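PDB 6TA8: tyrocidine synthase 2 from Brevibacillus parabrevis, which is a multidomain protein of the nonribosomal peptide synthetase family, represented here by its two-lobed condensation-type domain. Local coordinates for residues Ser26-Pro39 with Lys196-Leu208. Residues are numbered along the deposited sequence; the frame is centred on the assembly and turned at random.
Sequences SEQGVVEGEIALTP and KKTDSFKDWAAQL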
ATOM      1  N   SER A  26      -2.993  22.723  12.979  1.00 53.81           N
ATOM      2  CA  SER A  26      -2.903  21.350  13.466  1.00 64.42           C
ATOM      3  C   SER A  26      -2.669  21.318  14.973  1.00 65.64           C
ATOM      4  O   SER A  26      -1.654  21.812  15.464  1.00 67.57           O
ATOM      5  CB  SER A  26      -1.785  20.596  12.743  1.00 57.01           C
ATOM      6  OG  SER A  26      -2.011  20.561  11.344  1.00 54.02           O
ATOM      7  N   GLU A  27      -3.614  20.730  15.702  1.00 64.50           N
ATOM      8  CA  GLU A  27      -3.498  20.654  17.151  1.00 73.54           C
ATOM      9  C   GLU A  27      -2.448  19.624  17.555  1.00 70.52           C
ATOM     10  O   GLU A  27      -2.185  18.653  16.839  1.00 60.80           O
ATOM     11  CB  GLU A  27      -4.849  20.304  17.776  1.00 77.11           C
ATOM     12  CG  GLU A  27      -5.961  21.287  17.437  1.00 82.64           C
ATOM     13  CD  GLU A  27      -7.266  20.955  18.132  1.00 87.22           C
ATOM     14  OE1 GLU A  27      -7.964  21.895  18.571  1.00 93.56           O
ATOM     15  OE2 GLU A  27      -7.597  19.755  18.240  1.00 75.57           O
ATOM     16  N   GLN A  28      -1.845  19.847  18.722  1.00 68.80           N
ATOM     17  CA  GLN A  28      -0.777  18.995  19.230  1.00 65.49           C
ATOM     18  C   GLN A  28      -1.216  18.146  20.416  1.00 58.03           C
ATOM     19  O   GLN A  28      -0.384  17.452  21.011  1.00 62.37           O
ATOM     20  CB  GLN A  28       0.434  19.847  19.614  1.00 66.61           C
ATOM     21  CG  GLN A  28       0.860  20.826  18.533  1.00 62.52           C
ATOM     22  CD  GLN A  28       1.178  20.134  17.223  1.00 61.76           C
ATOM     23  OE1 GLN A  28       1.937  19.166  17.188  1.00 63.82           O
ATOM     24  NE2 GLN A  28       0.596  20.628  16.136  1.00 53.68           N
ATOM     25  N   GLY A  29      -2.495  18.183  20.774  1.00 57.42           N
ATOM     26  CA  GLY A  29      -3.003  17.400  21.880  1.00 57.41           C
ATOM     27  C   GLY A  29      -3.272  15.961  21.488  1.00 59.82           C
ATOM     28  O   GLY A  29      -2.789  15.458  20.471  1.00 55.79           O
ATOM     29  N   VAL A  30      -4.059  15.291  22.323  1.00 61.55           N
ATOM     30  CA  VAL A  30      -4.447  13.902  22.105  1.00 56.32           C
ATOM     31  C   VAL A  30      -5.853  13.891  21.525  1.00 54.47           C
ATOM     32  O   VAL A  30      -6.796  14.401  22.144  1.00 58.99           O
ATOM     33  CB  VAL A  30      -4.371  13.089  23.407  1.00 59.46           C
ATOM     34  CG1 VAL A  30      -5.171  11.801  23.281  1.00 56.49           C
ATOM     35  CG2 VAL A  30      -2.921  12.790  23.752  1.00 53.84           C
ATOM     36  N   VAL A  31      -5.998  13.315  20.335  1.00 50.87           N
ATOM     37  CA  VAL A  31      -7.267  13.308  19.618  1.00 52.05           C
ATOM     38  C   VAL A  31      -8.082  12.101  20.057  1.00 52.99           C
ATOM     39  O   VAL A  31      -7.558  10.984  20.150  1.00 58.41           O
ATOM     40  CB  VAL A  31      -7.035  13.297  18.098  1.00 49.09           C
ATOM     41  CG1 VAL A  31      -8.304  13.706  17.366  1.00 54.56           C
ATOM     42  CG2 VAL A  31      -5.882  14.218  17.730  1.00 48.25           C
ATOM     43  N   GLU A  32      -9.366  12.324  20.331  1.00 50.97           N
ATOM     44  CA  GLU A  32     -10.273  11.264  20.745  1.00 51.91           C
ATOM     45  C   GLU A  32     -11.612  11.442  20.044  1.00 52.14           C
ATOM     46  O   GLU A  32     -11.912  12.507  19.497  1.00 59.47           O
ATOM     47  CB  GLU A  32     -10.478  11.249  22.269  1.00 59.46           C
ATOM     48  CG  GLU A  32      -9.194  11.249  23.085  1.00 59.03           C
ATOM     49  CD  GLU A  32      -9.448  11.364  24.576  1.00 66.93           C
ATOM     50  OE1 GLU A  32     -10.202  10.529  25.118  1.00 66.24           O
ATOM     51  OE2 GLU A  32      -8.893  12.291  25.203  1.00 65.16           O
ATOM     52  N   GLY A  33     -12.413  10.385  20.061  1.00 39.54           N
ATOM     53  CA  GLY A  33     -13.773  10.428  19.560  1.00 40.55           C
ATOM     54  C   GLY A  33     -13.940   9.621  18.282  1.00 41.18           C
ATOM     55  O   GLY A  33     -13.004   9.016  17.757  1.00 37.70           O
ATOM     56  N   GLU A  34     -15.177   9.632  17.789  1.00 43.79           N
ATOM     57  CA  GLU A  34     -15.519   8.889  16.584  1.00 47.96           C
ATOM     58  C   GLU A  34     -14.966   9.583  15.344  1.00 47.14           C
ATOM     59  O   GLU A  34     -14.938  10.814  15.259  1.00 51.19           O
ATOM     60  CB  GLU A  34     -17.038   8.742  16.468  1.00 47.14           C
ATOM     61  CG  GLU A  34     -17.537   8.440  15.061  1.00 45.29           C
ATOM     62  CD  GLU A  34     -18.815   7.629  15.045  1.00 65.33           C
ATOM     63  OE1 GLU A  34     -19.470   7.526  16.104  1.00 74.62           O
ATOM     64  OE2 GLU A  34     -19.163   7.094  13.972  1.00 65.19           O
ATOM     65  N   ILE A  35     -14.513   8.779  14.382  1.00 46.40           N
ATOM     66  CA  ILE A  35     -14.070   9.260  13.080  1.00 40.83           C
ATOM     67  C   ILE A  35     -14.927   8.599  12.009  1.00 51.90           C
ATOM     68  O   ILE A  35     -15.401   7.471  12.176  1.00 52.53           O
ATOM     69  CB  ILE A  35     -12.571   8.971  12.842  1.00 41.79           C
ATOM     70  CG1 ILE A  35     -11.756   9.325  14.086  1.00 35.18           C
ATOM     71  CG2 ILE A  35     -12.057   9.732  11.631  1.00 42.85           C
ATOM     72  CD1 ILE A  35     -10.270   9.096  13.926  1.00 36.91           C
ATOM     73  N   ALA A  36     -15.135   9.315  10.908  1.00 40.80           N
ATOM     74  CA  ALA A  36     -15.876   8.769   9.781  1.00 36.11           C
ATOM     75  C   ALA A  36     -14.983   7.855   8.950  1.00 43.15           C
ATOM     76  O   ALA A  36     -13.763   8.032   8.884  1.00 44.62           O
ATOM     77  CB  ALA A  36     -16.436   9.891   8.909  1.00 49.54           C
ATOM     78  N   LEU A  37     -15.607   6.870   8.310  1.00 48.02           N
ATOM     79  CA  LEU A  37     -14.876   5.898   7.507  1.00 48.91           C
ATOM     80  C   LEU A  37     -14.479   6.523   6.174  1.00 49.72           C
ATOM     81  O   LEU A  37     -15.333   7.025   5.437  1.00 49.87           O
ATOM     82  CB  LEU A  37     -15.723   4.646   7.283  1.00 45.79           C
ATOM     83  CG  LEU A  37     -15.958   3.726   8.485  1.00 45.87           C
ATOM     84  CD1 LEU A  37     -16.956   2.635   8.133  1.00 49.74           C
ATOM     85  CD2 LEU A  37     -14.649   3.121   8.967  1.00 43.96           C
ATOM     86  N   THR A  38     -13.183   6.491   5.868  1.00 47.28           N
ATOM     87  CA  THR A  38     -12.698   6.969   4.588  1.00 46.10           C
ATOM     88  C   THR A  38     -13.082   5.983   3.484  1.00 52.21           C
ATOM     89  O   THR A  38     -13.446   4.838   3.767  1.00 49.69           O
ATOM     90  CB  THR A  38     -11.182   7.164   4.638  1.00 41.58           C
ATOM     91  OG1 THR A  38     -10.543   5.917   4.931  1.00 46.94           O
ATOM     92  CG2 THR A  38     -10.815   8.180   5.707  1.00 39.25           C
ATOM     93  N   PRO A  39     -13.034   6.411   2.214  1.00 51.95           N
ATOM     94  CA  PRO A  39     -13.417   5.491   1.126  1.00 49.84           C
ATOM     95  C   PRO A  39     -12.642   4.184   1.120  1.00 42.07           C
ATOM     96  O   PRO A  39     -13.238   3.122   0.896  1.00 39.49           O
ATOM     97  CB  PRO A  39     -13.141   6.319  -0.136  1.00 40.70           C
ATOM     98  CG  PRO A  39     -13.320   7.723   0.300  1.00 52.85           C
ATOM     99  CD  PRO A  39     -12.822   7.783   1.719  1.00 45.03           C
ATOM    100  N   LYS A 196       6.565  18.014  15.373  1.00 58.31           N
ATOM    101  CA  LYS A 196       5.217  18.516  15.601  1.00 53.97           C
ATOM    102  C   LYS A 196       4.194  17.700  14.818  1.00 51.35           C
ATOM    103  O   LYS A 196       4.464  17.210  13.718  1.00 53.71           O
ATOM    104  CB  LYS A 196       5.126  19.989  15.202  1.00 48.61           C
ATOM    105  CG  LYS A 196       5.943  20.925  16.079  1.00 58.96           C
ATOM    106  CD  LYS A 196       5.317  21.087  17.455  1.00 59.10           C
ATOM    107  CE  LYS A 196       6.112  22.057  18.313  1.00 54.86           C
ATOM    108  NZ  LYS A 196       7.487  21.556  18.584  1.00 55.08           N
ATOM    109  N   LYS A 197       3.008  17.555  15.402  1.00 45.55           N
ATOM    110  CA  LYS A 197       1.941  16.809  14.751  1.00 49.47           C
ATOM    111  C   LYS A 197       1.380  17.594  13.573  1.00 51.64           C
ATOM    112  O   LYS A 197       1.172  18.808  13.653  1.00 48.07           O
ATOM    113  CB  LYS A 197       0.815  16.502  15.739  1.00 48.83           C
ATOM    114  CG  LYS A 197       1.205  15.623  16.913  1.00 47.29           C
ATOM    115  CD  LYS A 197      -0.037  15.180  17.670  1.00 36.80           C
ATOM    116  CE  LYS A 197       0.315  14.459  18.958  1.00 54.79           C
ATOM    117  NZ  LYS A 197      -0.899  13.884  19.601  1.00 49.19           N
ATOM    118  N   THR A 198       1.131  16.891  12.476  1.00 47.34           N
ATOM    119  CA  THR A 198       0.402  17.460  11.354  1.00 47.38           C
ATOM    120  C   THR A 198      -1.095  17.264  11.604  1.00 47.85           C
ATOM    121  O   THR A 198      -1.518  17.025  12.739  1.00 51.11           O
ATOM    122  CB  THR A 198       0.882  16.830  10.042  1.00 51.54           C
ATOM    123  OG1 THR A 198       1.006  15.412  10.206  1.00 39.85           O
ATOM    124  CG2 THR A 198       2.230  17.410   9.639  1.00 48.63           C
ATOM    125  N   ASP A 199      -1.913  17.360  10.561  1.00 49.99           N
ATOM    126  CA  ASP A 199      -3.352  17.216  10.732  1.00 42.95           C
ATOM    127  C   ASP A 199      -3.696  15.784  11.121  1.00 46.85           C
ATOM    128  O   ASP A 199      -3.199  14.828  10.519  1.00 45.60           O
ATOM    129  CB  ASP A 199      -4.084  17.614   9.453  1.00 45.16           C
ATOM    130  CG  ASP A 199      -4.072  19.114   9.220  1.00 49.39           C
ATOM    131  OD1 ASP A 199      -4.071  19.870  10.214  1.00 53.99           O
ATOM    132  OD2 ASP A 199      -4.065  19.537   8.044  1.00 52.23           O
ATOM    133  N   SER A 200      -4.543  15.641  12.136  1.00 44.81           N
ATOM    134  CA  SER A 200      -4.941  14.324  12.603  1.00 42.41           C
ATOM    135  C   SER A 200      -5.779  13.608  11.547  1.00 48.77           C
ATOM    136  O   SER A 200      -6.365  14.225  10.653  1.00 47.70           O
ATOM    137  CB  SER A 200      -5.733  14.435  13.906  1.00 46.77           C
ATOM    138  OG  SER A 200      -7.003  15.022  13.681  1.00 45.18           O
ATOM    139  N   PHE A 201      -5.822  12.278  11.660  1.00 40.99           N
ATOM    140  CA  PHE A 201      -6.667  11.488  10.772  1.00 38.39           C
ATOM    141  C   PHE A 201      -8.145  11.774  10.992  1.00 38.45           C
ATOM    142  O   PHE A 201      -8.948  11.569  10.075  1.00 40.58           O
ATOM    143  CB  PHE A 201      -6.386   9.996  10.963  1.00 38.28           C
ATOM    144  CG  PHE A 201      -7.037   9.122   9.931  1.00 35.09           C
ATOM    145  CD1 PHE A 201      -6.468   8.967   8.677  1.00 33.87           C
ATOM    146  CD2 PHE A 201      -8.219   8.457  10.212  1.00 31.55           C
ATOM    147  CE1 PHE A 201      -7.066   8.165   7.723  1.00 30.09           C
ATOM    148  CE2 PHE A 201      -8.821   7.654   9.263  1.00 33.12           C
ATOM    149  CZ  PHE A 201      -8.243   7.508   8.018  1.00 35.63           C
ATOM    150  N   LYS A 202      -8.521  12.238  12.186  1.00 38.66           N
ATOM    151  CA  LYS A 202      -9.899  12.650  12.421  1.00 45.81           C
ATOM    152  C   LYS A 202     -10.228  13.926  11.654  1.00 38.62           C
ATOM    153  O   LYS A 202     -11.335  14.069  11.120  1.00 35.99           O
ATOM    154  CB  LYS A 202     -10.140  12.843  13.918  1.00 47.16           C
ATOM    155  CG  LYS A 202     -11.546  13.300  14.272  1.00 49.13           C
ATOM    156  CD  LYS A 202     -11.646  13.690  15.738  1.00 50.66           C
ATOM    157  CE  LYS A 202     -13.035  14.204  16.081  1.00 53.42           C
ATOM    158  NZ  LYS A 202     -13.105  14.721  17.476  1.00 52.30           N
ATOM    159  N   ASP A 203      -9.278  14.862  11.583  1.00 42.58           N
ATOM    160  CA  ASP A 203      -9.500  16.090  10.828  1.00 46.28           C
ATOM    161  C   ASP A 203      -9.517  15.835   9.327  1.00 46.60           C
ATOM    162  O   ASP A 203     -10.265  16.493   8.595  1.00 47.84           O
ATOM    163  CB  ASP A 203      -8.428  17.124  11.172  1.00 40.42           C
ATOM    164  CG  ASP A 203      -8.556  17.650  12.588  1.00 50.46           C
ATOM    165  OD1 ASP A 203      -9.687  17.659  13.121  1.00 50.55           O
ATOM    166  OD2 ASP A 203      -7.526  18.059  13.165  1.00 54.15           O
ATOM    167  N   TRP A 204      -8.702  14.891   8.852  1.00 43.89           N
ATOM    168  CA  TRP A 204      -8.681  14.574   7.428  1.00 40.95           C
ATOM    169  C   TRP A 204     -10.008  13.973   6.979  1.00 43.23           C
ATOM    170  O   TRP A 204     -10.577  14.386   5.963  1.00 48.38           O
ATOM    171  CB  TRP A 204      -7.522  13.625   7.118  1.00 43.94           C
ATOM    172  CG  TRP A 204      -7.556  13.055   5.732  1.00 41.12           C
ATOM    173  CD1 TRP A 204      -8.155  11.894   5.335  1.00 46.72           C
ATOM    174  CD2 TRP A 204      -6.960  13.620   4.558  1.00 41.31           C
ATOM    175  NE1 TRP A 204      -7.972  11.704   3.988  1.00 43.53           N
ATOM    176  CE2 TRP A 204      -7.241  12.749   3.486  1.00 40.90           C
ATOM    177  CE3 TRP A 204      -6.219  14.779   4.308  1.00 48.76           C
ATOM    178  CZ2 TRP A 204      -6.807  13.000   2.187  1.00 44.06           C
ATOM    179  CZ3 TRP A 204      -5.788  15.025   3.018  1.00 46.29           C
ATOM    180  CH2 TRP A 204      -6.084  14.140   1.974  1.00 45.09           C
ATOM    181  N   ALA A 205     -10.517  12.991   7.729  1.00 44.51           N
ATOM    182  CA  ALA A 205     -11.790  12.372   7.371  1.00 39.36           C
ATOM    183  C   ALA A 205     -12.950  13.349   7.510  1.00 38.02           C
ATOM    184  O   ALA A 205     -13.931  13.253   6.764  1.00 35.20           O
ATOM    185  CB  ALA A 205     -12.034  11.132   8.230  1.00 44.28           C
ATOM    186  N   ALA A 206     -12.863  14.284   8.460  1.00 42.99           N
ATOM    187  CA  ALA A 206     -13.892  15.309   8.579  1.00 39.78           C
ATOM    188  C   ALA A 206     -13.855  16.265   7.393  1.00 45.50           C
ATOM    189  O   ALA A 206     -14.904  16.646   6.860  1.00 46.25           O
ATOM    190  CB  ALA A 206     -13.724  16.073   9.891  1.00 36.23           C
ATOM    191  N   GLN A 207     -12.655  16.667   6.968  1.00 46.27           N
ATOM    192  CA  GLN A 207     -12.537  17.522   5.794  1.00 44.77           C
ATOM    193  C   GLN A 207     -12.829  16.749   4.513  1.00 50.64           C
ATOM    194  O   GLN A 207     -13.244  17.342   3.511  1.00 40.13           O
ATOM    195  CB  GLN A 207     -11.139  18.147   5.745  1.00 45.04           C
ATOM    196  CG  GLN A 207     -10.862  19.023   4.529  1.00 58.41           C
ATOM    197  CD  GLN A 207     -11.939  20.065   4.291  1.00 49.40           C
ATOM    198  OE1 GLN A 207     -12.408  20.718   5.223  1.00 53.94           O
ATOM    199  NE2 GLN A 207     -12.335  20.223   3.035  1.00 43.42           N
ATOM    200  N   LEU A 208     -12.636  15.427   4.533  1.00 46.53           N
ATOM    201  CA  LEU A 208     -12.888  14.624   3.343  1.00 42.07           C
ATOM    202  C   LEU A 208     -14.366  14.607   2.976  1.00 43.32           C
ATOM    203  O   LEU A 208     -14.707  14.523   1.789  1.00 46.49           O
ATOM    204  CB  LEU A 208     -12.375  13.200   3.558  1.00 45.49           C
ATOM    205  CG  LEU A 208     -12.075  12.367   2.311  1.00 37.46           C
ATOM    206  CD1 LEU A 208     -11.047  13.057   1.431  1.00 44.43           C
ATOM    207  CD2 LEU A 208     -11.589  10.990   2.717  1.00 50.76           C
TER
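Gln28 meets the backbone of Lys197 with both ends of its amide. OE1 accepts from Lys197 N at 2.6 Å, in the carbonyl plane and on a lone pair. NE2 donates to Lys197 O at 3.1 Å; the N-H...O angle of this bond is 164°. Two bonds to one residue fix the rotation of the amide. The bend at chi2 (-57°) folds the chain back, and NE2 also donates to Ser26 O. The Lys197 side chain runs alongside that of Gln28 but the other way: its CB lies 3.2 Å from Gln28 OE1, CG keeps to the same oxygen, CD and CE pass along the carbonyls of Gln28 and Gly29, and NZ ends 2.6 Å from Gly29 O, bonding from above the carbonyl plane. The same ammonium forms a salt bridge with Asp84.

Farther along, Lys202 rises extended from the helix, its CG opposite the backbone N (chi1 179°), and crosses Ile35 and Val31. CB packs against Ile35 CD1, CD against Val31 CG1 at 3.7 Å. NZ donates a hydrogen bond to Glu32 O (3.2 Å), almost in line with the carbonyl. Ile35 puts CG2 into the angle between Lys202 CA and Ala205 CB, 3.7 Å from each. Beyond it, Thr38 CG2 comes obliquely to Phe201 CZ (3.5 Å), and ring atom CD of Pro39 packs against Leu208 CD2; Phe323 stands edge-to-face with Phe201.

Ser200 N-caps the helix, its OG accepting from Asp203 N. Backbone bonds tie Gly33 and Ile35 to strand 98-101, making 33-35 an edge strand of a small antiparallel sheet. Helix 201-212 thus packs on Ile35 and on residues flanking the strand, while the loop ahead of the helix is hydrogen-bonded to the N-terminal loop, all within the condensation-domain fold.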